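Local coordinates for chitin oligosaccharide binding protein NagB2 (Paenibacillus sp. FPU-7, PDB 7EHU) that binds chitin oligosaccharides such as N,N'-diacetylchitobiose and N,N',N''-triacetylchitotriose, probably as the extracellular solute-binding component of a bacterial sugar-uptake system, at residues G150-T155 against V294-F299; P187-G192 against G267-L272. All blocks are in the same frame, centred on the assembly; numbering follows the deposited sequence.

Contact 1: residues G150-T155 against V294-F299; sequences GFYYNT and VGYFRF
Phe151 and Phe297 face each other as an antiparallel hydrogen-bonded pair, and their rings sit on the same side of the sheet as Tyr153. Two backbone bonds join the pair, Phe151 N to Phe297 O and Phe297 N to Phe151 O, both 2.9 Å. Two more tie Tyr153 to Gly295, the shorter from Gly295 N to Tyr153 O at 2.8 Å.

Phe151 can be followed outward atom by atom. Its CB lies over the centre of the Phe297 ring, 3.7 Å from the centroid, a CH-pi contact close to the ring normal. CG moves on to CE2 and CZ of Phe297, and CD2 comes within 3.4 Å of Phe297 CE2. The two planes are only 25° apart but slid so far that the rings barely overlap. Farther along the same edge, Phe151 CE2 reaches Phe299 CD2, 3.8 Å away.

Phe297 serves both neighbours because CG stands between its backbone N and carbonyl carbon (chi1 55°), which brings the ring back over the partner strand. Its edge is turned toward the face of Tyr153 in an offset edge-to-face pair, with CD1 of each ring 3.4 Å apart. A leucine in its place would probably open a gap between Phe151 and Tyr153 and leave the Tyr153 ring freer to turn.

On the reverse side, Tyr296 directs its edge at the face of Tyr152, CD1 over the ring centre and the planes at 80°. Tyr152 OH is bonded elsewhere, to Thr279 OG1 and Gly275 O, while its ring packs on Leu370 and Ile374 of helix 369-379. The Phe151, Tyr153 and Phe297 aromatic cluster thus backs an antiparallel pair of the solute-binding fold whose register the backbone bonds set, the rings adding packing rather than side-chain hydrogen bonds.

Contact 2: residues P187-G192 against G267-L272; sequences PIALGG and GQAAML
Ala189 N gives its hydrogen to Met271 O, 2.9 Å away, in the firmer of the two backbone hydrogen bonds that join these parallel segments. The N-H points well at its acceptor (159°) and lies nearly along the C=O axis of Met271. The same carbonyl oxygen also takes a CA-H...O contact from Ile188 CA at 3.5 Å, so two neighbouring residues of 187-192 converge on it. The second bond, from Met271 N to Pro187 O, is just as short at 2.9 Å but bent to 123° at the hydrogen, and it is weak.

Pro187 O is closely surrounded: Met271 CG comes to 3.3 Å and Ala270 CB to 3.4 Å. Met271 packs this way because its CG stands between its own backbone N and carbonyl carbon (chi1 68°), folding the chain back toward the other strand. CG then rests 3.8 Å from Ile188 CG1, SD follows beside the same methylene, and the bend at chi3 returns CE toward the proline carbonyl.

On the face of Ala189 and Leu272, Ala189 CB sits between Leu272 CD1 and, from the loop before the strand, Ala269 CB at 3.7 Å. Beyond the pair, Ala270 O accepts from Asn154 N and Leu272 N gives to Tyr152 O, both probable hydrogen bonds; the Ile188 backbone bonds to Tyr247 and Asp249, and that of Ala270 also to Thr186.

Gly267, with positive phi, is the C-prime residue of the Schellman motif ending helix 257-265, a few residues before Met271. Phe264 of that helix packs on Ala189 and Leu272. Met271 meets Phe173 and Leu177 of helix 170-182. The result is a short parallel pair, the weakly bonded strand 188-189 alongside strand 271-275, in the mixed sheet of the solute-binding fold, with helices packed against both faces.

Overall arrangement
After several earlier strands and helices, the chain runs into strand 138-154, whose C-terminal end supplies 150-154, Thr155 opening the next helix. It then passes through helices 155-160 and 170-182 to 187-192, crosses a largely helical region and returns at 267-272, where contact 2 closes its loop. Only afterwards does 294-299 arrive and close the wider loop of contact 1, so contact 2 is nested inside it. Their centres are 11 Å apart in one mixed sheet. Strands 138-154 and 271-275 are neighbours there and join the two contacts directly. The local strand order is therefore 188-189, 271-275, 138-154, 294-297.

Contact 1: residues G150-T155 against V294-F299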
loop_
_atom_site.group_PDB
_atom_site.type_symbol
_atom_site.label_atom_id
_atom_site.label_comp_id
_atom_site.label_asym_id
_atom_site.label_seq_id
_atom_site.Cartn_x
_atom_site.Cartn_y
_atom_site.Cartn_z
ATOM N N GLY A 150 -9.038 3.536 -0.691
ATOM C CA GLY A 150 -10.358 4.075 -0.949
ATOM C C GLY A 150 -10.227 5.445 -1.576
ATOM O O GLY A 150 -9.130 5.879 -1.915
ATOM N N PHE A 151 -11.366 6.124 -1.740
ATOM C CA PHE A 151 -11.411 7.443 -2.369
ATOM C C PHE A 151 -11.362 8.557 -1.332
ATOM O O PHE A 151 -12.319 8.763 -0.585
ATOM C CB PHE A 151 -12.673 7.617 -3.210
ATOM C CG PHE A 151 -12.666 6.861 -4.502
ATOM C CD1 PHE A 151 -11.983 7.334 -5.610
ATOM C CD2 PHE A 151 -13.355 5.663 -4.609
ATOM C CE1 PHE A 151 -11.988 6.628 -6.807
ATOM C CE2 PHE A 151 -13.373 4.966 -5.800
ATOM C CZ PHE A 151 -12.694 5.449 -6.896
ATOM N N TYR A 152 -10.260 9.291 -1.310
ATOM C CA TYR A 152 -10.276 10.620 -0.732
ATOM C C TYR A 152 -11.024 11.532 -1.709
ATOM O O TYR A 152 -10.889 11.389 -2.927
ATOM C CB TYR A 152 -8.848 11.128 -0.591
ATOM C CG TYR A 152 -7.999 10.390 0.416
ATOM C CD1 TYR A 152 -7.937 10.790 1.745
ATOM C CD2 TYR A 152 -7.221 9.300 0.021
ATOM C CE1 TYR A 152 -7.120 10.137 2.660
ATOM C CE2 TYR A 152 -6.430 8.655 0.909
ATOM C CZ TYR A 152 -6.364 9.074 2.223
ATOM O OH TYR A 152 -5.530 8.401 3.092
ATOM N N TYR A 153 -11.822 12.468 -1.205
ATOM C CA TYR A 153 -12.554 13.343 -2.111
ATOM C C TYR A 153 -12.682 14.746 -1.536
ATOM O O TYR A 153 -12.623 14.974 -0.325
ATOM C CB TYR A 153 -13.908 12.743 -2.530
ATOM C CG TYR A 153 -15.062 12.964 -1.579
ATOM C CD1 TYR A 153 -15.254 12.128 -0.484
ATOM C CD2 TYR A 153 -16.011 13.954 -1.821
ATOM C CE1 TYR A 153 -16.331 12.287 0.348
ATOM C CE2 TYR A 153 -17.103 14.122 -0.983
ATOM C CZ TYR A 153 -17.263 13.281 0.095
ATOM O OH TYR A 153 -18.343 13.456 0.910
ATOM N N ASN A 154 -12.820 15.689 -2.455
ATOM C CA ASN A 154 -12.940 17.106 -2.141
ATOM C C ASN A 154 -14.416 17.456 -2.005
ATOM O O ASN A 154 -15.162 17.437 -2.985
ATOM C CB ASN A 154 -12.232 17.890 -3.232
ATOM C CG ASN A 154 -12.173 19.361 -2.953
ATOM O OD1 ASN A 154 -13.130 19.954 -2.448
ATOM N ND2 ASN A 154 -11.022 19.953 -3.218
ATOM N N THR A 155 -14.826 17.752 -0.777
ATOM C CA THR A 155 -16.231 18.005 -0.510
ATOM C C THR A 155 -16.677 19.324 -1.126
ATOM O O THR A 155 -17.861 19.480 -1.450
ATOM C CB THR A 155 -16.490 18.013 1.004
ATOM O OG1 THR A 155 -15.541 18.864 1.674
ATOM C CG2 THR A 155 -16.384 16.613 1.586
ATOM N N VAL A 294 -12.238 17.907 2.864
ATOM C CA VAL A 294 -11.891 16.570 2.388
ATOM C C VAL A 294 -12.716 15.521 3.147
ATOM O O VAL A 294 -12.926 15.616 4.364
ATOM C CB VAL A 294 -10.361 16.313 2.459
ATOM C CG1 VAL A 294 -9.807 16.485 3.890
ATOM C CG2 VAL A 294 -10.001 14.971 1.879
ATOM N N GLY A 295 -13.203 14.530 2.411
ATOM C CA GLY A 295 -13.917 13.391 2.945
ATOM C C GLY A 295 -13.358 12.112 2.360
ATOM O O GLY A 295 -12.321 12.113 1.672
ATOM N N TYR A 296 -14.064 11.006 2.584
ATOM C CA TYR A 296 -13.571 9.707 2.162
ATOM C C TYR A 296 -14.745 8.775 1.939
ATOM O O TYR A 296 -15.725 8.833 2.683
ATOM C CB TYR A 296 -12.685 9.127 3.252
ATOM C CG TYR A 296 -11.945 7.865 2.915
ATOM C CD1 TYR A 296 -10.699 7.907 2.306
ATOM C CD2 TYR A 296 -12.462 6.615 3.257
ATOM C CE1 TYR A 296 -9.992 6.760 2.056
ATOM C CE2 TYR A 296 -11.761 5.461 3.012
ATOM C CZ TYR A 296 -10.525 5.539 2.404
ATOM O OH TYR A 296 -9.813 4.376 2.208
ATOM N N PHE A 297 -14.621 7.892 0.948
ATOM C CA PHE A 297 -15.575 6.805 0.784
ATOM C C PHE A 297 -14.866 5.571 0.244
ATOM O O PHE A 297 -13.941 5.669 -0.570
ATOM C CB PHE A 297 -16.802 7.176 -0.075
ATOM C CG PHE A 297 -16.500 7.709 -1.452
ATOM C CD1 PHE A 297 -16.278 9.061 -1.660
ATOM C CD2 PHE A 297 -16.505 6.849 -2.563
ATOM C CE1 PHE A 297 -16.045 9.563 -2.942
ATOM C CE2 PHE A 297 -16.262 7.345 -3.849
ATOM C CZ PHE A 297 -16.037 8.711 -4.031
ATOM N N ARG A 298 -15.314 4.410 0.711
ATOM C CA ARG A 298 -14.793 3.175 0.178
ATOM C C ARG A 298 -15.331 2.959 -1.235
ATOM O O ARG A 298 -16.291 3.587 -1.680
ATOM C CB ARG A 298 -15.108 2.007 1.100
ATOM C CG ARG A 298 -16.496 1.478 1.047
ATOM C CD ARG A 298 -16.568 0.081 1.724
ATOM N NE ARG A 298 -17.949 -0.283 1.973
ATOM C CZ ARG A 298 -18.636 0.011 3.072
ATOM N NH1 ARG A 298 -18.077 0.652 4.087
ATOM N NH2 ARG A 298 -19.895 -0.363 3.154
ATOM N N PHE A 299 -14.645 2.104 -1.965
ATOM C CA PHE A 299 -15.015 1.829 -3.341
ATOM C C PHE A 299 -16.508 1.492 -3.410
ATOM O O PHE A 299 -16.990 0.692 -2.605
ATOM C CB PHE A 299 -14.168 0.674 -3.896
ATOM C CG PHE A 299 -14.293 0.550 -5.386
ATOM C CD1 PHE A 299 -15.324 -0.195 -5.953
ATOM C CD2 PHE A 299 -13.430 1.231 -6.230
ATOM C CE1 PHE A 299 -15.481 -0.256 -7.319
ATOM C CE2 PHE A 299 -13.600 1.171 -7.592
ATOM C CZ PHE A 299 -14.623 0.424 -8.130
#

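Contact 2: residues P187-G192 against G267-L272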
loop_
_atom_site.group_PDB
_atom_site.type_symbol
_atom_site.label_atom_id
_atom_site.label_comp_id
_atom_site.label_asym_id
_atom_site.label_seq_id
_atom_site.Cartn_x
_atom_site.Cartn_y
_atom_site.Cartn_z
ATOM N N PRO A 187 -12.102 14.746 -12.661
ATOM C CA PRO A 187 -12.746 13.967 -11.593
ATOM C C PRO A 187 -11.795 13.191 -10.699
ATOM O O PRO A 187 -11.919 13.276 -9.472
ATOM C CB PRO A 187 -13.745 13.075 -12.345
ATOM C CG PRO A 187 -14.044 13.873 -13.609
ATOM C CD PRO A 187 -12.672 14.399 -13.977
ATOM N N ILE A 188 -10.848 12.449 -11.278
ATOM C CA ILE A 188 -10.003 11.513 -10.536
ATOM C C ILE A 188 -8.537 11.831 -10.812
ATOM O O ILE A 188 -8.076 11.718 -11.955
ATOM C CB ILE A 188 -10.285 10.048 -10.919
ATOM C CG1 ILE A 188 -11.757 9.679 -10.736
ATOM C CG2 ILE A 188 -9.396 9.110 -10.109
ATOM C CD1 ILE A 188 -12.160 8.365 -11.369
ATOM N N ALA A 189 -7.812 12.232 -9.769
ATOM C CA ALA A 189 -6.363 12.362 -9.851
ATOM C C ALA A 189 -5.709 10.991 -9.836
ATOM O O ALA A 189 -6.157 10.080 -9.140
ATOM C CB ALA A 189 -5.855 13.160 -8.656
ATOM N N LEU A 190 -4.626 10.845 -10.597
ATOM C CA LEU A 190 -3.873 9.604 -10.577
ATOM C C LEU A 190 -2.536 9.898 -11.274
ATOM O O LEU A 190 -2.511 10.427 -12.394
ATOM C CB LEU A 190 -4.637 8.542 -11.355
ATOM C CG LEU A 190 -4.337 7.081 -10.982
ATOM C CD1 LEU A 190 -5.434 6.149 -11.576
ATOM C CD2 LEU A 190 -2.968 6.568 -11.095
ATOM N N GLY A 191 -1.425 9.579 -10.620
ATOM C CA GLY A 191 -0.110 9.630 -11.230
ATOM C C GLY A 191 0.397 8.224 -11.454
ATOM O O GLY A 191 0.758 7.545 -10.498
ATOM N N GLY A 192 0.385 7.762 -12.704
ATOM C CA GLY A 192 0.700 6.381 -13.004
ATOM C C GLY A 192 1.736 6.197 -14.096
ATOM O O GLY A 192 1.818 5.123 -14.695
ATOM N N GLY A 267 -6.277 20.753 -4.950
ATOM C CA GLY A 267 -7.595 21.120 -5.409
ATOM C C GLY A 267 -7.805 21.074 -6.901
ATOM O O GLY A 267 -8.764 21.673 -7.386
ATOM N N GLN A 268 -6.957 20.358 -7.644
ATOM C CA GLN A 268 -7.023 20.321 -9.097
ATOM C C GLN A 268 -7.752 19.097 -9.637
ATOM O O GLN A 268 -7.875 18.962 -10.861
ATOM C CB GLN A 268 -5.604 20.439 -9.692
ATOM C CG GLN A 268 -4.838 21.675 -9.185
ATOM C CD GLN A 268 -5.626 22.948 -9.307
ATOM O OE1 GLN A 268 -5.870 23.666 -8.314
ATOM N NE2 GLN A 268 -6.050 23.239 -10.511
ATOM N N ALA A 269 -8.228 18.203 -8.769
ATOM C CA ALA A 269 -9.059 17.074 -9.160
ATOM C C ALA A 269 -9.943 16.725 -7.976
ATOM O O ALA A 269 -9.583 16.983 -6.832
ATOM C CB ALA A 269 -8.236 15.847 -9.535
ATOM N N ALA A 270 -11.094 16.116 -8.245
ATOM C CA ALA A 270 -12.113 15.971 -7.206
ATOM C C ALA A 270 -11.910 14.789 -6.260
ATOM O O ALA A 270 -12.452 14.812 -5.154
ATOM C CB ALA A 270 -13.494 15.851 -7.853
ATOM N N MET A 271 -11.175 13.759 -6.660
ATOM C CA MET A 271 -10.957 12.609 -5.791
ATOM C C MET A 271 -9.653 11.930 -6.155
ATOM O O MET A 271 -9.048 12.204 -7.191
ATOM C CB MET A 271 -12.131 11.625 -5.841
ATOM C CG MET A 271 -12.267 10.910 -7.173
ATOM S SD MET A 271 -13.859 10.072 -7.406
ATOM C CE MET A 271 -14.788 11.408 -8.134
ATOM N N LEU A 272 -9.245 11.013 -5.285
ATOM C CA LEU A 272 -7.961 10.326 -5.396
ATOM C C LEU A 272 -8.120 8.957 -4.761
ATOM O O LEU A 272 -8.492 8.878 -3.588
ATOM C CB LEU A 272 -6.889 11.115 -4.639
ATOM C CG LEU A 272 -5.497 10.491 -4.583
ATOM C CD1 LEU A 272 -4.748 10.763 -5.890
ATOM C CD2 LEU A 272 -4.705 11.025 -3.437
#